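Cry23AA1 (Bacillus thuringiensis, PDB 4RHZ) forms a binary complex with Cry37Aa1, binds zinc and, as an aerolysin-family Cry protein, is probably a pore-forming insecticidal toxin. Local coordinates at residues N11-E16 against V187-A192; S25-S30 against V89-S94. All coordinates share one frame; numbering follows the deposited sequence.

Overall arrangement
From the N terminus, short strand 3-5 pairs in parallel with strand 67-90, helix 6-18 follows, and strand 22-27 comes next. Contact 1 (11-16 with 187-192) starts on that helix and closes a loop of 170 residues, laying the helix against the end of strand 182-190. Contact 2 (25-30 with 89-94) is nested inside this loop and closes a shorter one of 58 residues between the end of strand 22-27 and the loop after strand 67-90. Strands 22-27 and 182-190 both pair antiparallel with strand 146-179, so both contacts reach the same sheet. Their centres are about 13 Å apart, and they meet where Y188 CE1 packs 3.9 Å from D28 OD1.

Contact 1 of 2, residues N11-E16 against V187-A192; sequences NNYMKE and VYVSVA
Y13 and M14 of helix 6-18 rest on V187 and V189 at the end of strand 182-190, a helix-on-sheet packing within the aerolysin-family fold. The strand alternates: V187 and V189 direct their CB atoms toward the helix, while Y188 between them points away. The backbones keep their distance, the closest CA pair being M14 and V189 at 9.3 Å, so side chains alone bridge the gap; no hydrogen bond crosses it. M14 illustrates how. Its CB does not aim at the strand, and CG is still 5.5 Å from V187 CG2. Bends in the chain at chi2 (-58°) and chi3 (-77°) then bring the end across, with SD 3.8 Å from V187 CG2 and CE 4.0 Å from the same methyl. The methionine and the valine thus run past each other in opposite directions, and the contact is made alongside, by the thioether and one branch of the valine. Y13 makes the second bridge. Its chi1 of 168° places CG beside the carbonyl carbon, and the ring then meets V189, which comes from the opposite direction. Around the contact, C175 of the neighbouring strand 146-179 touches both M14 and V189, while V23 also packs on M14; together they help bury this sulfur-containing side chain. Y197 of helix 191-197, directly after strand 182-190, meets the Y13 ring edge-to-face and hydrogen-bonds through its OH to E16 OE1, tying the two helices together beside the contact. The two methyls of V189 share one corner of the Y13 ring: CG2 lies 3.6 Å from CE2, while CG1 sits 4.0 Å above the ring plane, displaced toward the rim.

Contact 2 of 2, residues S25-S30 against V89-S94; sequences STYDPS and VKAGTS
The side chain of Y27 spans the gap between the end of strand 22-27 and the loop that leaves strand 67-90, and it carries the contact from one side by itself. Its ring lies against backbone: G92 N sits over one face, 3.3 Å from CZ, and G92 CA is 3.4 Å from CE1. A CB on G92 would point at the ring, so this close face contact is made by bare backbone. Farther out, the hydroxyl passes beside A91, with OH 3.2 Å from A91 CA. No hydrogen bond joins the segments directly; Y27 OH and G92 N, although near each other, meet at a poor angle. The polar link runs instead through a water molecule lying in the ring plane at its edge. Y27 OH donates to this water over 2.6 Å, and the water donates to K90 O at 2.8 Å, bridging a hydroxyl and a carbonyl oxygen that are 3.9 Å apart. The ring is placed by chi1 of -77°, which sets CG anti to the carbonyl carbon and leaves the hydroxyl beside A91. In the next shell, F31 meets Y27 edge-to-face, and I6, Q7 and L173 also touch its side chain. On the opposite segment, backbone hydrogen bonds of K90 with I4 and I6 hold the last strand residue before the loop. Just beyond Y27, D28 OD2 accepts from S30 N at 2.9 Å with an N-H...O angle of 150°; the donor stands above the carboxylate plane, 55° out of it. That bond, from a carboxylate to the amide two residues on, is the signature of an Asx turn, here following the strand end in an aerolysin-family, ETX/MTX2-type β-fold.

Contact 1 of 2, residues N11-E16 against V187-A192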
# COMPACT_ATOMS: atom_id res chain seq x y z
N ASN A 11 37.38 -7.04 -18.92
CA ASN A 11 38.13 -8.25 -19.08
C ASN A 11 37.63 -8.93 -20.38
O ASN A 11 38.43 -9.40 -21.21
CB ASN A 11 37.95 -9.11 -17.83
CG ASN A 11 38.74 -10.38 -17.86
OD1 ASN A 11 38.43 -11.32 -18.61
ND2 ASN A 11 39.73 -10.48 -16.97
N ASN A 12 36.31 -8.93 -20.59
CA ASN A 12 35.79 -9.71 -21.71
C ASN A 12 36.12 -9.02 -23.05
O ASN A 12 36.45 -9.67 -24.01
CB ASN A 12 34.29 -10.06 -21.56
CG ASN A 12 33.74 -10.85 -22.77
OD1 ASN A 12 34.08 -12.04 -23.00
ND2 ASN A 12 32.89 -10.19 -23.55
N TYR A 13 36.02 -7.71 -23.07
CA TYR A 13 36.36 -6.90 -24.18
C TYR A 13 37.85 -7.15 -24.59
O TYR A 13 38.17 -7.44 -25.79
CB TYR A 13 36.14 -5.46 -23.78
CG TYR A 13 36.71 -4.46 -24.74
CD1 TYR A 13 35.94 -3.93 -25.77
CD2 TYR A 13 38.03 -4.01 -24.60
CE1 TYR A 13 36.45 -2.98 -26.64
CE2 TYR A 13 38.56 -3.05 -25.48
CZ TYR A 13 37.78 -2.55 -26.49
OH TYR A 13 38.30 -1.63 -27.37
N MET A 14 38.75 -7.10 -23.61
CA MET A 14 40.13 -7.29 -23.93
C MET A 14 40.39 -8.66 -24.53
O MET A 14 41.22 -8.79 -25.41
CB MET A 14 41.01 -7.11 -22.70
CG MET A 14 41.21 -5.69 -22.26
SD MET A 14 41.94 -4.55 -23.48
CE MET A 14 43.64 -5.12 -23.32
N LYS A 15 39.77 -9.69 -24.00
CA LYS A 15 40.01 -11.02 -24.52
C LYS A 15 39.45 -11.16 -25.94
O LYS A 15 40.08 -11.76 -26.77
CB LYS A 15 39.43 -12.09 -23.64
CG LYS A 15 40.20 -12.22 -22.34
CD LYS A 15 39.75 -13.39 -21.45
CE LYS A 15 40.52 -13.33 -20.14
NZ LYS A 15 40.05 -14.31 -19.09
N GLU A 16 38.30 -10.56 -26.21
CA GLU A 16 37.68 -10.74 -27.49
C GLU A 16 38.40 -9.94 -28.56
O GLU A 16 38.56 -10.42 -29.68
CB GLU A 16 36.19 -10.36 -27.49
CG GLU A 16 35.35 -11.47 -26.78
CD GLU A 16 33.85 -11.18 -26.76
OE1 GLU A 16 33.44 -10.03 -27.12
OE2 GLU A 16 33.09 -12.11 -26.43
N VAL A 187 46.30 -0.58 -23.36
CA VAL A 187 45.40 0.43 -23.94
C VAL A 187 44.40 1.05 -22.91
O VAL A 187 44.17 0.52 -21.82
CB VAL A 187 44.59 -0.21 -25.07
CG1 VAL A 187 45.53 -0.77 -26.25
CG2 VAL A 187 43.78 -1.36 -24.53
N TYR A 188 43.82 2.20 -23.24
CA TYR A 188 42.85 2.81 -22.40
C TYR A 188 41.50 2.60 -23.04
O TYR A 188 41.36 2.82 -24.25
CB TYR A 188 43.06 4.30 -22.35
CG TYR A 188 44.21 4.72 -21.51
CD1 TYR A 188 44.03 5.04 -20.19
CD2 TYR A 188 45.50 4.85 -22.07
CE1 TYR A 188 45.09 5.46 -19.40
CE2 TYR A 188 46.57 5.30 -21.29
CZ TYR A 188 46.37 5.59 -19.95
OH TYR A 188 47.43 6.04 -19.16
N VAL A 189 40.52 2.22 -22.22
CA VAL A 189 39.18 1.92 -22.70
C VAL A 189 38.19 2.65 -21.82
O VAL A 189 38.27 2.53 -20.60
CB VAL A 189 38.89 0.42 -22.68
CG1 VAL A 189 37.49 0.16 -23.24
CG2 VAL A 189 39.99 -0.35 -23.49
N SER A 190 37.39 3.53 -22.45
CA SER A 190 36.28 4.28 -21.87
C SER A 190 35.20 3.31 -21.43
O SER A 190 35.09 2.22 -21.97
CB SER A 190 35.54 5.02 -22.99
OG SER A 190 35.90 6.38 -23.08
N VAL A 191 34.32 3.79 -20.58
CA VAL A 191 33.08 3.09 -20.27
C VAL A 191 32.04 3.39 -21.36
O VAL A 191 31.27 2.50 -21.77
CB VAL A 191 32.67 3.48 -18.80
CG1 VAL A 191 32.87 5.09 -18.57
CG2 VAL A 191 31.33 2.89 -18.39
N ALA A 192 32.06 4.59 -21.91
CA ALA A 192 31.40 4.82 -23.25
C ALA A 192 31.79 3.83 -24.35
O ALA A 192 30.93 3.34 -25.06
CB ALA A 192 31.68 6.21 -23.75

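Contact 2 of 2, residues S25-S30 against V89-S94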
# COMPACT_ATOMS: atom_id res chain seq x y z
N SER A 25 43.23 -4.82 -15.49
CA SER A 25 42.75 -3.41 -15.61
C SER A 25 42.91 -2.59 -14.33
O SER A 25 42.90 -3.12 -13.27
CB SER A 25 41.29 -3.30 -16.11
OG SER A 25 40.33 -4.12 -15.39
N THR A 26 42.96 -1.28 -14.46
CA THR A 26 43.13 -0.37 -13.37
C THR A 26 42.34 0.84 -13.77
O THR A 26 42.42 1.30 -14.88
CB THR A 26 44.61 0.03 -13.25
OG1 THR A 26 45.36 -1.16 -12.93
CG2 THR A 26 44.81 0.95 -12.09
N TYR A 27 41.55 1.34 -12.85
CA TYR A 27 40.78 2.56 -13.08
C TYR A 27 41.73 3.70 -13.19
O TYR A 27 42.62 3.81 -12.38
CB TYR A 27 39.72 2.79 -11.93
CG TYR A 27 38.52 1.88 -12.10
CD1 TYR A 27 38.42 0.71 -11.42
CD2 TYR A 27 37.50 2.21 -12.96
CE1 TYR A 27 37.30 -0.16 -11.61
CE2 TYR A 27 36.40 1.37 -13.11
CZ TYR A 27 36.32 0.20 -12.44
OH TYR A 27 35.17 -0.64 -12.63
N ASP A 28 41.58 4.51 -14.22
CA ASP A 28 42.41 5.68 -14.37
C ASP A 28 41.97 6.72 -13.32
O ASP A 28 40.78 6.83 -13.02
CB ASP A 28 42.27 6.25 -15.79
CG ASP A 28 43.16 7.46 -16.02
OD1 ASP A 28 44.39 7.32 -16.09
OD2 ASP A 28 42.62 8.57 -16.15
N PRO A 29 42.92 7.49 -12.76
CA PRO A 29 42.48 8.56 -11.85
C PRO A 29 41.44 9.51 -12.49
O PRO A 29 40.77 10.22 -11.78
CB PRO A 29 43.80 9.34 -11.55
CG PRO A 29 44.97 8.31 -11.88
CD PRO A 29 44.38 7.59 -13.09
N SER A 30 41.29 9.53 -13.81
CA SER A 30 40.20 10.33 -14.43
C SER A 30 38.80 9.70 -14.26
O SER A 30 37.78 10.24 -14.73
CB SER A 30 40.39 10.47 -15.96
OG SER A 30 40.24 9.18 -16.60
N VAL A 89 25.46 -2.10 -10.78
CA VAL A 89 26.76 -1.83 -11.39
C VAL A 89 27.83 -1.78 -10.30
O VAL A 89 27.62 -1.24 -9.20
CB VAL A 89 26.70 -0.56 -12.29
CG1 VAL A 89 26.51 0.76 -11.47
CG2 VAL A 89 27.88 -0.49 -13.32
N LYS A 90 28.97 -2.43 -10.59
CA LYS A 90 30.16 -2.34 -9.74
C LYS A 90 31.37 -1.75 -10.52
O LYS A 90 31.90 -2.37 -11.49
CB LYS A 90 30.50 -3.71 -9.24
CG LYS A 90 31.75 -3.76 -8.30
CD LYS A 90 31.81 -5.19 -7.68
CE LYS A 90 32.97 -5.37 -6.74
NZ LYS A 90 32.90 -4.40 -5.64
N ALA A 91 31.77 -0.57 -10.07
CA ALA A 91 32.87 0.22 -10.64
C ALA A 91 33.93 0.09 -9.62
O ALA A 91 33.87 -0.84 -8.82
CB ALA A 91 32.46 1.65 -10.75
N GLY A 92 34.89 0.98 -9.58
CA GLY A 92 35.99 0.76 -8.65
C GLY A 92 35.77 1.32 -7.25
O GLY A 92 36.36 0.86 -6.25
N THR A 93 34.96 2.33 -7.17
CA THR A 93 34.63 2.96 -5.90
C THR A 93 33.13 2.66 -5.52
O THR A 93 32.29 2.33 -6.36
CB THR A 93 34.98 4.48 -6.08
OG1 THR A 93 34.54 5.22 -4.95
CG2 THR A 93 34.33 5.06 -7.31
N SER A 94 32.82 2.69 -4.24
CA SER A 94 31.44 2.60 -3.72
C SER A 94 30.42 3.45 -4.47
O SER A 94 30.60 4.66 -4.57
CB SER A 94 31.43 3.17 -2.30
OG SER A 94 31.20 2.12 -1.43
O HOH W 1 34.58 -3.01 -11.71